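Local coordinates for AvmM (Streptomyces sp. NBRC 109436, PDB 7FE6), which catalyses the macrocyclization step of alchivemycin A biosynthesis through dehydration and Michael-type addition, at residues R19-V25 with N177-R181; I35-T40 with L142-I148. All blocks are in the same frame, centred on the assembly; numbering follows the deposited sequence.

Contact 1 (R19-V25 with N177-R181)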
loop_
_atom_site.group_PDB
_atom_site.type_symbol
_atom_site.label_atom_id
_atom_site.label_comp_id
_atom_site.label_asym_id
_atom_site.label_seq_id
_atom_site.Cartn_x
_atom_site.Cartn_y
_atom_site.Cartn_z
ATOM N N ARG A 19 23.059 3.597 -8.948
ATOM C CA ARG A 19 23.059 2.412 -8.113
ATOM C C ARG A 19 21.802 2.417 -7.254
ATOM O O ARG A 19 21.454 3.436 -6.641
ATOM C CB ARG A 19 24.320 2.360 -7.253
ATOM C CG ARG A 19 25.594 2.185 -8.071
ATOM C CD ARG A 19 26.799 2.059 -7.173
ATOM N NE ARG A 19 27.151 3.338 -6.558
ATOM C CZ ARG A 19 27.855 3.452 -5.433
ATOM N NH1 ARG A 19 28.261 2.363 -4.790
ATOM N NH2 ARG A 19 28.140 4.650 -4.939
ATOM N N VAL A 20 21.133 1.274 -7.200
ATOM C CA VAL A 20 19.824 1.178 -6.577
ATOM C C VAL A 20 19.828 -0.012 -5.629
ATOM O O VAL A 20 20.106 -1.144 -6.042
ATOM C CB VAL A 20 18.704 1.052 -7.624
ATOM C CG1 VAL A 20 17.412 0.643 -6.964
ATOM C CG2 VAL A 20 18.546 2.368 -8.389
ATOM N N ASN A 21 19.539 0.252 -4.359
ATOM C CA ASN A 21 19.337 -0.780 -3.353
ATOM C C ASN A 21 17.837 -0.913 -3.125
ATOM O O ASN A 21 17.220 -0.051 -2.491
ATOM C CB ASN A 21 20.067 -0.429 -2.064
ATOM C CG ASN A 21 20.087 -1.580 -1.093
ATOM O OD1 ASN A 21 19.305 -2.519 -1.224
ATOM N ND2 ASN A 21 20.958 -1.512 -0.099
ATOM N N ASP A 22 17.250 -1.985 -3.677
ATOM C CA ASP A 22 15.835 -2.348 -3.505
ATOM C C ASP A 22 15.451 -2.693 -2.076
ATOM O O ASP A 22 14.260 -2.764 -1.778
ATOM C CB ASP A 22 15.473 -3.549 -4.378
ATOM C CG ASP A 22 15.362 -3.186 -5.840
ATOM O OD1 ASP A 22 14.837 -2.085 -6.141
ATOM O OD2 ASP A 22 15.803 -4.003 -6.682
ATOM N N ASN A 23 16.406 -2.922 -1.188
ATOM C CA ASN A 23 16.048 -3.213 0.190
ATOM C C ASN A 23 15.505 -1.984 0.908
ATOM O O ASN A 23 14.874 -2.129 1.959
ATOM C CB ASN A 23 17.266 -3.760 0.938
ATOM C CG ASN A 23 17.495 -5.244 0.696
ATOM O OD1 ASN A 23 16.558 -5.997 0.427
ATOM N ND2 ASN A 23 18.752 -5.670 0.797
ATOM N N ILE A 24 15.748 -0.789 0.371
ATOM C CA ILE A 24 15.232 0.460 0.920
ATOM C C ILE A 24 13.977 0.781 0.115
ATOM O O ILE A 24 14.064 1.317 -0.999
ATOM C CB ILE A 24 16.254 1.600 0.832
ATOM C CG1 ILE A 24 17.648 1.130 1.243
ATOM C CG2 ILE A 24 15.825 2.737 1.737
ATOM C CD1 ILE A 24 17.740 0.569 2.674
ATOM N N VAL A 25 12.815 0.460 0.683
ATOM C CA VAL A 25 11.532 0.574 -0.001
ATOM C C VAL A 25 10.764 1.786 0.552
ATOM O O VAL A 25 11.140 2.377 1.557
ATOM C CB VAL A 25 10.713 -0.730 0.137
ATOM C CG1 VAL A 25 11.595 -1.927 -0.246
ATOM C CG2 VAL A 25 10.195 -0.897 1.565
ATOM N N ASN A 177 23.572 9.564 -3.099
ATOM C CA ASN A 177 24.375 9.095 -4.218
ATOM C C ASN A 177 23.980 7.704 -4.683
ATOM O O ASN A 177 24.276 7.344 -5.824
ATOM C CB ASN A 177 25.875 9.129 -3.863
ATOM C CG ASN A 177 26.255 8.087 -2.834
ATOM O OD1 ASN A 177 25.442 7.714 -1.986
ATOM N ND2 ASN A 177 27.506 7.641 -2.873
ATOM N N VAL A 178 23.332 6.917 -3.833
ATOM C CA VAL A 178 22.659 5.696 -4.246
ATOM C C VAL A 178 21.213 5.794 -3.775
ATOM O O VAL A 178 20.877 6.610 -2.912
ATOM C CB VAL A 178 23.347 4.438 -3.697
ATOM C CG1 VAL A 178 24.781 4.360 -4.225
ATOM C CG2 VAL A 178 23.327 4.464 -2.186
ATOM N N PHE A 179 20.351 4.946 -4.346
ATOM C CA PHE A 179 18.915 5.148 -4.188
ATOM C C PHE A 179 18.193 3.844 -3.865
ATOM O O PHE A 179 18.731 2.746 -4.013
ATOM C CB PHE A 179 18.317 5.799 -5.446
ATOM C CG PHE A 179 18.940 7.115 -5.779
ATOM C CD1 PHE A 179 18.491 8.276 -5.179
ATOM C CD2 PHE A 179 20.021 7.185 -6.647
ATOM C CE1 PHE A 179 19.091 9.496 -5.468
ATOM C CE2 PHE A 179 20.636 8.395 -6.935
ATOM C CZ PHE A 179 20.171 9.555 -6.348
ATOM N N GLY A 180 16.958 3.991 -3.389
ATOM C CA GLY A 180 16.118 2.868 -3.050
ATOM C C GLY A 180 15.126 2.525 -4.148
ATOM O O GLY A 180 15.197 3.009 -5.279
ATOM N N ARG A 181 14.186 1.659 -3.787
ATOM C CA ARG A 181 13.177 1.149 -4.708
ATOM C C ARG A 181 12.089 2.195 -4.925
ATOM O O ARG A 181 11.505 2.693 -3.962
ATOM C CB ARG A 181 12.574 -0.139 -4.146
ATOM C CG ARG A 181 11.740 -0.927 -5.136
ATOM C CD ARG A 181 11.072 -2.104 -4.490
ATOM N NE ARG A 181 9.891 -1.727 -3.726
ATOM C CZ ARG A 181 8.892 -2.563 -3.424
ATOM N NH1 ARG A 181 8.929 -3.834 -3.830
ATOM N NH2 ARG A 181 7.846 -2.131 -2.720
#
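Phe179 is gripped through its backbone by the two neighbours of Val20: Phe179 N donates to Arg19 O at 3.0 Å, and Phe179 O accepts from Asn21 N at 2.6 Å. Val20 and Phe179 thus form a single bridge, and the CA pairing of Arg19 with Val178 and Val20 with Phe179 shows that the chains run the same way. A third backbone bond, Arg181 N to Ile24 O (2.8 Å, N-H...O 162°), is made by the last residue of the type I turn from Asn21 to Ile24. Asn21 OD1 accepts from Asn23 N above its amide plane, an Asx turn, while Asn21 ND2 is held by Tyr55. Gly180 CA makes CA-H...O contacts with Asn21 O (3.2 Å) and Ile24 O (3.3 Å), and a CB there would clash with the latter. Asn177 and Val178 both face Met161 of strand 153-162, a classic beta bulge near the start of strand 178-189. The side chain of Val25, about 8 Å from bound alchivemycin A, touches the pocket residue Arg50. A bend at chi3 (-73°) lays one guanidinium face of Arg19 on Val178, whose CG1 is 3.4 Å from Arg19 CZ, off centre. With alanine in place of Arg19, Tyr12 would probably lose its cation-pi partner and Val178 CG1 the flat group over it. Arg181 crosses Asp22 at about a right angle, Arg181 CG 3.5 Å from Asp22 OD1, and carries Val25 CG1 over its guanidinium face.

Contact 2 (I35-T40 with L142-I148); sequences ITPGET and LAFREGI
Ile35 directs its CG2 at the edge of the Phe144 ring, close to the ring plane, with Ile35 CG2 4.2 Å from Phe144 CD2; this is an apolar contact at the rim rather than a stack. The Pro37 ring lies over the turn formed by Arg145 to Ile148, its CG 3.7 Å from Ile148 O. Beside it, Glu146 keeps its CG anti to the carbonyl carbon (chi1 -78°), which sets that methylene against Gly38 CA at 3.6 Å; a CB on Gly38 would run into it. The same glycine gives the one direct hydrogen bond between the segments, Gly38 N to Phe144 O at 2.8 Å. One water spans the remaining backbone, donating to Thr36 O and Glu39 O and accepting from Phe144 N at 2.8 Å, so both backbone polar atoms of Phe144 are engaged. Farther along, Ala143 CB rests 3.5 Å from Thr40 OG1, a hydroxyl bonded to Leu196 N of the third subunit. The turn from Thr36 to Glu39, type II like its counterpart, thus packs on the end of strand 135-144. Ile35 sits in the sheet of strands 178-189 and 57-66, and Phe144 of strand 135-144 packs onto Leu189 and Ile64 of those strands from the other sheet.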
loop_
_atom_site.group_PDB
_atom_site.type_symbol
_atom_site.label_atom_id
_atom_site.label_comp_id
_atom_site.label_asym_id
_atom_site.label_seq_id
_atom_site.Cartn_x
_atom_site.Cartn_y
_atom_site.Cartn_z
ATOM N N ILE A 35 -7.247 14.097 -7.206
ATOM C CA ILE A 35 -6.927 15.312 -6.471
ATOM C C ILE A 35 -7.661 16.479 -7.118
ATOM O O ILE A 35 -7.597 16.665 -8.341
ATOM C CB ILE A 35 -5.407 15.555 -6.429
ATOM C CG1 ILE A 35 -4.726 14.512 -5.517
ATOM C CG2 ILE A 35 -5.119 16.984 -6.005
ATOM C CD1 ILE A 35 -3.226 14.477 -5.572
ATOM N N THR A 36 -8.363 17.252 -6.312
ATOM C CA THR A 36 -9.078 18.397 -6.854
ATOM C C THR A 36 -8.127 19.573 -7.023
ATOM O O THR A 36 -7.441 19.944 -6.066
ATOM C CB THR A 36 -10.229 18.807 -5.944
ATOM O OG1 THR A 36 -11.187 17.749 -5.885
ATOM C CG2 THR A 36 -10.900 20.088 -6.451
ATOM N N PRO A 37 -8.087 20.205 -8.196
ATOM C CA PRO A 37 -7.256 21.400 -8.361
ATOM C C PRO A 37 -7.589 22.451 -7.320
ATOM O O PRO A 37 -8.754 22.630 -6.942
ATOM C CB PRO A 37 -7.605 21.877 -9.774
ATOM C CG PRO A 37 -7.987 20.661 -10.475
ATOM C CD PRO A 37 -8.670 19.773 -9.474
ATOM N N GLY A 38 -6.535 23.086 -6.793
ATOM C CA GLY A 38 -6.667 24.156 -5.837
ATOM C C GLY A 38 -6.782 23.690 -4.411
ATOM O O GLY A 38 -6.552 24.482 -3.491
ATOM N N GLU A 39 -7.119 22.417 -4.213
ATOM C CA GLU A 39 -7.405 21.836 -2.913
ATOM C C GLU A 39 -6.122 21.303 -2.291
ATOM O O GLU A 39 -5.223 20.841 -2.998
ATOM C CB GLU A 39 -8.448 20.720 -3.077
ATOM C CG GLU A 39 -8.615 19.782 -1.876
ATOM C CD GLU A 39 -9.321 18.465 -2.239
ATOM O OE1 GLU A 39 -8.787 17.660 -3.068
ATOM O OE2 GLU A 39 -10.439 18.260 -1.704
ATOM N N THR A 40 -6.043 21.364 -0.960
ATOM C CA THR A 40 -4.888 20.848 -0.223
ATOM C C THR A 40 -5.184 19.460 0.341
ATOM O O THR A 40 -6.183 19.259 1.038
ATOM C CB THR A 40 -4.479 21.792 0.919
ATOM O OG1 THR A 40 -4.058 23.068 0.398
ATOM C CG2 THR A 40 -3.339 21.186 1.749
ATOM N N LEU A 142 0.090 18.921 0.041
ATOM C CA LEU A 142 0.253 19.158 -1.381
ATOM C C LEU A 142 -1.007 19.796 -1.931
ATOM O O LEU A 142 -2.124 19.405 -1.568
ATOM C CB LEU A 142 0.533 17.866 -2.131
ATOM C CG LEU A 142 0.668 17.962 -3.645
ATOM C CD1 LEU A 142 1.801 18.897 -4.020
ATOM C CD2 LEU A 142 0.888 16.583 -4.225
ATOM N N ALA A 143 -0.809 20.790 -2.793
ATOM C CA ALA A 143 -1.897 21.479 -3.465
ATOM C C ALA A 143 -1.398 21.923 -4.830
ATOM O O ALA A 143 -0.342 22.554 -4.928
ATOM C CB ALA A 143 -2.385 22.681 -2.640
ATOM N N PHE A 144 -2.144 21.595 -5.876
ATOM C CA PHE A 144 -1.863 22.149 -7.189
ATOM C C PHE A 144 -2.694 23.399 -7.390
ATOM O O PHE A 144 -3.808 23.512 -6.873
ATOM C CB PHE A 144 -2.157 21.146 -8.290
ATOM C CG PHE A 144 -1.268 19.955 -8.249
ATOM C CD1 PHE A 144 -0.049 19.960 -8.929
ATOM C CD2 PHE A 144 -1.621 18.837 -7.509
ATOM C CE1 PHE A 144 0.785 18.850 -8.885
ATOM C CE2 PHE A 144 -0.792 17.731 -7.461
ATOM C CZ PHE A 144 0.406 17.734 -8.146
ATOM N N ARG A 145 -2.138 24.353 -8.129
ATOM C CA ARG A 145 -2.885 25.569 -8.370
ATOM C C ARG A 145 -4.136 25.236 -9.175
ATOM O O ARG A 145 -4.170 24.269 -9.941
ATOM C CB ARG A 145 -2.021 26.603 -9.104
ATOM C CG ARG A 145 -1.612 26.200 -10.515
ATOM C CD ARG A 145 -0.853 27.325 -11.221
ATOM N NE ARG A 145 -0.578 27.022 -12.624
ATOM C CZ ARG A 145 -1.496 27.076 -13.583
ATOM N NH1 ARG A 145 -2.748 27.403 -13.289
ATOM N NH2 ARG A 145 -1.173 26.793 -14.837
ATOM N N GLU A 146 -5.183 26.028 -8.961
ATOM C CA GLU A 146 -6.392 25.902 -9.755
ATOM C C GLU A 146 -6.060 26.087 -11.226
ATOM O O GLU A 146 -5.148 26.837 -11.591
ATOM C CB GLU A 146 -7.407 26.952 -9.316
ATOM C CG GLU A 146 -8.130 26.615 -8.037
ATOM C CD GLU A 146 -9.074 27.722 -7.596
ATOM O OE1 GLU A 146 -9.300 28.664 -8.394
ATOM O OE2 GLU A 146 -9.609 27.627 -6.463
ATOM N N GLY A 147 -6.814 25.413 -12.082
ATOM C CA GLY A 147 -6.641 25.623 -13.496
ATOM C C GLY A 147 -5.581 24.776 -14.157
ATOM O O GLY A 147 -5.290 24.996 -15.339
ATOM N N ILE A 148 -4.958 23.847 -13.436
ATOM C CA ILE A 148 -4.060 22.881 -14.051
ATOM C C ILE A 148 -4.626 21.495 -13.778
ATOM O O ILE A 148 -5.114 21.224 -12.674
ATOM C CB ILE A 148 -2.608 23.055 -13.554
ATOM C CG1 ILE A 148 -1.639 22.212 -14.390
ATOM C CG2 ILE A 148 -2.483 22.754 -12.061
ATOM C CD1 ILE A 148 -0.165 22.631 -14.234
HETATM O O HOH W 1 -4.594 20.199 -5.637
#

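How the contacts relate
From the N terminus, the chain enters contact 1 at 19-25, which spans the end of strand 18-20, a turn and the start of strand 24-29, then reaches 35-40, the loop between strands 34-35 and 40-49. Contact 2 closes first, when 142-148 returns at the end of strand 135-144 and shuts a loop of 101 residues. Contact 1 closes at 177-181, so contact 2 is nested inside its 151-residue loop. Their centres lie 31 Å apart, on opposite sides of the chain's centre. Contact 1 ties the 13-15/18-20 hairpin and strand 24-29 to the start of strand 178-189; contact 2 joins strand 135-144 to strand 34-35, which runs beside the far end of 178-189.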